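Local coordinates for histone RNA hairpin-binding protein (Drosophila melanogaster, PDB 4TV0), which binds the stem-loop at the 3' end of histone mRNA, takes part in histone pre-mRNA 3' processing and couples histone mRNA production to the cell cycle, at residues G52-S55 against R56-D60. The protein carries 2 engineered substitutions. Numbering follows the deposited sequence.
Sequences GKYS and RRAFD. With nucleotides of chain B.
Ser55 caps the N-terminus of helix 56-67: its OG accepts a bond from the N of Ala58, 3.1 Å away. The side chain sits between its own backbone N and carbonyl carbon (chi1 81°), which turns OG back over the first helical turn. The backbone O of Ser55 takes the N-H of Phe59, 3.1 Å from O to N, in a nearly straight bond (165°), and OG of Ser55 reaches a phosphate oxygen of G9 of chain B only weakly. Tyr54, one residue earlier, packs against the start of this turn. Its CB lies 4.1 Å from CB of Ala58, while CD2 meets the rim of the Phe59 ring at CD1, the two side chains crossing at about a right angle.

From the capped turn two arginines reach into the RNA. Arg57 reads the Hoogsteen edge of G9 of chain B, with NE 2.8 Å from N7 and NH2 2.7 Å from O6; the base of G8 of chain B lies over one face of its guanidinium. Arg56 bends at chi2 (57°), bringing NH1 to 2.9 Å from OP2 of C11 of chain B, with C5 of that cytosine over the guanidinium face. NH2 bridges to a further phosphate. NE of Arg56 meets OD2 of Asp60, one turn on, from above the carboxylate plane, in a salt bridge, and Gln18 of helix 9-22 holds the other oxygen of Asp60. A leucine in place of Arg56 would probably cost two phosphates a positive partner and leave Asp60 without this salt bridge. With Arg57 reading a guanine and Arg56 probably offsetting phosphate charge on the RNA, this helix start joins base recognition to phosphate binding in the RNA-binding domain.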
ATOM      1  N   GLY A  52      -3.850  -3.219  -7.797  1.00 28.18           N
ATOM      2  CA  GLY A  52      -2.942  -3.907  -8.708  1.00 26.56           C
ATOM      3  C   GLY A  52      -2.555  -5.317  -8.298  1.00 25.68           C
ATOM      4  O   GLY A  52      -2.506  -5.643  -7.122  1.00 28.97           O
ATOM      5  N   LYS A  53      -2.283  -6.164  -9.276  1.00 30.59           N
ATOM      6  CA  LYS A  53      -1.859  -7.519  -8.994  1.00 28.07           C
ATOM      7  C   LYS A  53      -0.385  -7.523  -8.601  1.00 33.80           C
ATOM      8  O   LYS A  53       0.494  -7.248  -9.427  1.00 32.05           O
ATOM      9  CB  LYS A  53      -2.080  -8.419 -10.214  1.00 38.61           C
ATOM     10  CG  LYS A  53      -3.472  -8.356 -10.821  1.00 42.60           C
ATOM     11  CD  LYS A  53      -4.502  -9.066  -9.953  1.00 46.39           C
ATOM     12  CE  LYS A  53      -4.187 -10.549  -9.826  1.00 44.66           C
ATOM     13  NZ  LYS A  53      -5.454 -11.286  -9.579  1.00 46.62           N
ATOM     14  N   TYR A  54      -0.119  -7.834  -7.334  1.00 31.30           N
ATOM     15  CA  TYR A  54       1.255  -7.923  -6.838  1.00 31.80           C
ATOM     16  C   TYR A  54       1.375  -8.943  -5.745  1.00 31.29           C
ATOM     17  O   TYR A  54       0.490  -9.042  -4.890  1.00 38.67           O
ATOM     18  CB  TYR A  54       1.719  -6.611  -6.191  1.00 30.16           C
ATOM     19  CG  TYR A  54       1.778  -5.385  -7.064  1.00 27.93           C
ATOM     20  CD1 TYR A  54       2.867  -5.152  -7.911  1.00 32.73           C
ATOM     21  CD2 TYR A  54       0.769  -4.422  -7.002  1.00 30.50           C
ATOM     22  CE1 TYR A  54       2.923  -4.000  -8.715  1.00 36.47           C
ATOM     23  CE2 TYR A  54       0.821  -3.268  -7.789  1.00 35.34           C
ATOM     24  CZ  TYR A  54       1.899  -3.063  -8.637  1.00 37.63           C
ATOM     25  OH  TYR A  54       1.943  -1.922  -9.408  1.00 57.13           O
ATOM     26  N   SER A  55       2.506  -9.637  -5.731  1.00 24.24           N
ATOM     27  CA  SER A  55       2.911 -10.442  -4.587  1.00 24.05           C
ATOM     28  C   SER A  55       2.986  -9.580  -3.311  1.00 33.00           C
ATOM     29  O   SER A  55       3.128  -8.355  -3.368  1.00 32.03           O
ATOM     30  CB  SER A  55       4.287 -11.061  -4.855  1.00 34.29           C
ATOM     31  OG  SER A  55       5.326 -10.117  -4.589  1.00 35.18           O
ATOM     32  N   ARG A  56       2.938 -10.238  -2.160  1.00 38.85           N
ATOM     33  CA  ARG A  56       3.022  -9.568  -0.873  1.00 37.53           C
ATOM     34  C   ARG A  56       4.321  -8.749  -0.676  1.00 45.40           C
ATOM     35  O   ARG A  56       4.265  -7.571  -0.303  1.00 47.27           O
ATOM     36  CB  ARG A  56       2.831 -10.599   0.244  1.00 36.50           C
ATOM     37  CG  ARG A  56       2.843 -10.040   1.643  1.00 39.03           C
ATOM     38  CD  ARG A  56       1.800  -8.970   1.844  1.00 33.22           C
ATOM     39  NE  ARG A  56       1.827  -8.476   3.220  1.00 39.70           N
ATOM     40  CZ  ARG A  56       1.038  -8.905   4.202  1.00 35.36           C
ATOM     41  NH1 ARG A  56       0.131  -9.845   3.976  1.00 38.40           N
ATOM     42  NH2 ARG A  56       1.146  -8.377   5.413  1.00 30.33           N
ATOM     43  N   ARG A  57       5.478  -9.365  -0.934  1.00 41.03           N
ATOM     44  CA  ARG A  57       6.770  -8.679  -0.842  1.00 41.21           C
ATOM     45  C   ARG A  57       6.828  -7.486  -1.791  1.00 45.21           C
ATOM     46  O   ARG A  57       7.426  -6.454  -1.486  1.00 54.63           O
ATOM     47  CB  ARG A  57       7.926  -9.638  -1.150  1.00 44.59           C
ATOM     48  CG  ARG A  57       7.922 -10.895  -0.291  1.00 45.00           C
ATOM     49  CD  ARG A  57       8.997 -11.904  -0.724  1.00 49.77           C
ATOM     50  NE  ARG A  57       9.251 -12.849   0.358  1.00 50.54           N
ATOM     51  CZ  ARG A  57      10.121 -12.634   1.339  1.00 51.44           C
ATOM     52  NH1 ARG A  57      10.839 -11.515   1.351  1.00 37.00           N
ATOM     53  NH2 ARG A  57      10.275 -13.540   2.300  1.00 50.41           N
ATOM     54  N   ALA A  58       6.202  -7.631  -2.946  1.00 45.91           N
ATOM     55  CA  ALA A  58       6.213  -6.576  -3.936  1.00 42.46           C
ATOM     56  C   ALA A  58       5.460  -5.347  -3.448  1.00 46.14           C
ATOM     57  O   ALA A  58       5.980  -4.234  -3.498  1.00 55.62           O
ATOM     58  CB  ALA A  58       5.636  -7.079  -5.223  1.00 44.74           C
ATOM     59  N   PHE A  59       4.242  -5.534  -2.959  1.00 39.48           N
ATOM     60  CA  PHE A  59       3.475  -4.388  -2.480  1.00 35.95           C
ATOM     61  C   PHE A  59       4.078  -3.804  -1.208  1.00 39.55           C
ATOM     62  O   PHE A  59       4.085  -2.586  -0.998  1.00 38.54           O
ATOM     63  CB  PHE A  59       2.025  -4.760  -2.211  1.00 25.62           C
ATOM     64  CG  PHE A  59       1.121  -3.572  -2.123  1.00 23.88           C
ATOM     65  CD1 PHE A  59       0.572  -3.015  -3.267  1.00 26.50           C
ATOM     66  CD2 PHE A  59       0.846  -2.982  -0.911  1.00 27.37           C
ATOM     67  CE1 PHE A  59      -0.264  -1.906  -3.197  1.00 20.78           C
ATOM     68  CE2 PHE A  59       0.009  -1.879  -0.836  1.00 27.49           C
ATOM     69  CZ  PHE A  59      -0.536  -1.340  -1.990  1.00 19.40           C
ATOM     70  N   ASP A  60       4.572  -4.686  -0.351  1.00 42.06           N
ATOM     71  CA  ASP A  60       5.230  -4.248   0.861  1.00 44.68           C
ATOM     72  C   ASP A  60       6.479  -3.409   0.563  1.00 48.53           C
ATOM     73  O   ASP A  60       6.751  -2.420   1.249  1.00 44.91           O
ATOM     74  CB  ASP A  60       5.552  -5.442   1.759  1.00 38.73           C
ATOM     75  CG  ASP A  60       4.398  -5.798   2.667  1.00 42.95           C
ATOM     76  OD1 ASP A  60       3.387  -5.059   2.628  1.00 41.02           O
ATOM     77  OD2 ASP A  60       4.509  -6.788   3.433  1.00 43.30           O
TER
ATOM     78  P     G B   9       7.302 -13.391  -4.843  1.00 47.46           P
ATOM     79  OP1   G B   9       6.633 -13.001  -6.108  1.00 46.23           O
ATOM     80  OP2   G B   9       7.599 -12.337  -3.840  1.00 55.10           O
ATOM     81  O5'   G B   9       6.478 -14.504  -4.064  1.00 45.40           O
ATOM     82  C5'   G B   9       5.737 -15.495  -4.746  1.00 43.39           C
ATOM     83  C4'   G B   9       5.041 -16.393  -3.761  1.00 40.81           C
ATOM     84  O4'   G B   9       6.026 -17.107  -2.981  1.00 44.72           O
ATOM     85  C3'   G B   9       4.194 -15.688  -2.717  1.00 40.64           C
ATOM     86  O3'   G B   9       2.925 -15.334  -3.210  1.00 44.98           O
ATOM     87  C2'   G B   9       4.151 -16.697  -1.580  1.00 38.43           C
ATOM     88  O2'   G B   9       3.198 -17.703  -1.829  1.00 39.90           O
ATOM     89  C1'   G B   9       5.544 -17.312  -1.667  1.00 39.93           C
ATOM     90  N9    G B   9       6.460 -16.660  -0.719  1.00 41.59           N
ATOM     91  C8    G B   9       7.406 -15.702  -0.973  1.00 43.47           C
ATOM     92  N7    G B   9       8.028 -15.334   0.112  1.00 45.88           N
ATOM     93  C5    G B   9       7.456 -16.084   1.128  1.00 43.63           C
ATOM     94  C6    G B   9       7.734 -16.123   2.520  1.00 44.85           C
ATOM     95  O6    G B   9       8.571 -15.465   3.163  1.00 43.65           O
ATOM     96  N1    G B   9       6.894 -17.046   3.161  1.00 48.71           N
ATOM     97  C2    G B   9       5.923 -17.830   2.554  1.00 43.80           C
ATOM     98  N2    G B   9       5.213 -18.658   3.341  1.00 40.66           N
ATOM     99  N3    G B   9       5.677 -17.797   1.260  1.00 41.96           N
ATOM    100  C4    G B   9       6.476 -16.909   0.624  1.00 42.99           C
ATOM    101  P     G B   8      12.103 -10.625  -3.250  1.00 68.00           P
ATOM    102  OP1   G B   8      12.383 -10.503  -1.789  1.00 74.30           O
ATOM    103  OP2   G B   8      13.082 -10.181  -4.272  1.00 61.25           O
ATOM    104  O5'   G B   8      11.718 -12.145  -3.534  1.00 59.30           O
ATOM    105  C5'   G B   8      11.505 -12.599  -4.864  1.00 59.16           C
ATOM    106  C4'   G B   8      11.075 -14.043  -4.888  1.00 55.86           C
ATOM    107  O4'   G B   8      11.996 -14.836  -4.098  1.00 57.03           O
ATOM    108  C3'   G B   8       9.705 -14.337  -4.291  1.00 54.29           C
ATOM    109  O3'   G B   8       8.671 -14.132  -5.241  1.00 59.37           O
ATOM    110  C2'   G B   8       9.830 -15.792  -3.852  1.00 63.34           C
ATOM    111  O2'   G B   8       9.639 -16.658  -4.964  1.00 63.50           O
ATOM    112  C1'   G B   8      11.303 -15.868  -3.432  1.00 59.74           C
ATOM    113  N9    G B   8      11.518 -15.709  -1.979  1.00 57.42           N
ATOM    114  C8    G B   8      12.332 -14.765  -1.399  1.00 58.43           C
ATOM    115  N7    G B   8      12.379 -14.837  -0.095  1.00 56.46           N
ATOM    116  C5    G B   8      11.545 -15.901   0.209  1.00 52.58           C
ATOM    117  C6    G B   8      11.205 -16.443   1.477  1.00 52.75           C
ATOM    118  O6    G B   8      11.587 -16.083   2.604  1.00 54.99           O
ATOM    119  N1    G B   8      10.328 -17.512   1.337  1.00 54.08           N
ATOM    120  C2    G B   8       9.845 -17.997   0.141  1.00 56.10           C
ATOM    121  N2    G B   8       9.003 -19.040   0.250  1.00 52.95           N
ATOM    122  N3    G B   8      10.158 -17.498  -1.054  1.00 51.10           N
ATOM    123  C4    G B   8      11.009 -16.459  -0.942  1.00 52.87           C
ATOM    124  P     C B  11      -0.864 -12.911   2.585  1.00 45.50           P
ATOM    125  OP1   C B  11      -2.368 -12.842   2.595  1.00 33.97           O
ATOM    126  OP2   C B  11       0.021 -11.931   1.894  1.00 39.98           O
ATOM    127  O5'   C B  11      -0.375 -12.970   4.105  1.00 42.86           O
ATOM    128  C5'   C B  11      -1.134 -13.649   5.086  1.00 36.55           C
ATOM    129  C4'   C B  11      -0.439 -13.683   6.428  1.00 40.68           C
ATOM    130  O4'   C B  11       0.950 -14.098   6.308  1.00 44.86           O
ATOM    131  C3'   C B  11      -0.320 -12.378   7.181  1.00 41.28           C
ATOM    132  O3'   C B  11      -1.530 -11.900   7.713  1.00 42.74           O
ATOM    133  C2'   C B  11       0.717 -12.729   8.232  1.00 39.64           C
ATOM    134  O2'   C B  11       0.154 -13.580   9.218  1.00 43.00           O
ATOM    135  C1'   C B  11       1.689 -13.555   7.397  1.00 40.76           C
ATOM    136  N1    C B  11       2.770 -12.681   6.910  1.00 41.75           N
ATOM    137  C2    C B  11       3.738 -12.333   7.869  1.00 42.94           C
ATOM    138  O2    C B  11       3.676 -12.810   9.022  1.00 42.30           O
ATOM    139  N3    C B  11       4.747 -11.512   7.511  1.00 38.22           N
ATOM    140  C4    C B  11       4.794 -11.025   6.273  1.00 42.70           C
ATOM    141  N4    C B  11       5.813 -10.207   5.987  1.00 38.63           N
ATOM    142  C5    C B  11       3.807 -11.354   5.287  1.00 43.16           C
ATOM    143  C6    C B  11       2.811 -12.168   5.649  1.00 38.67           C
TER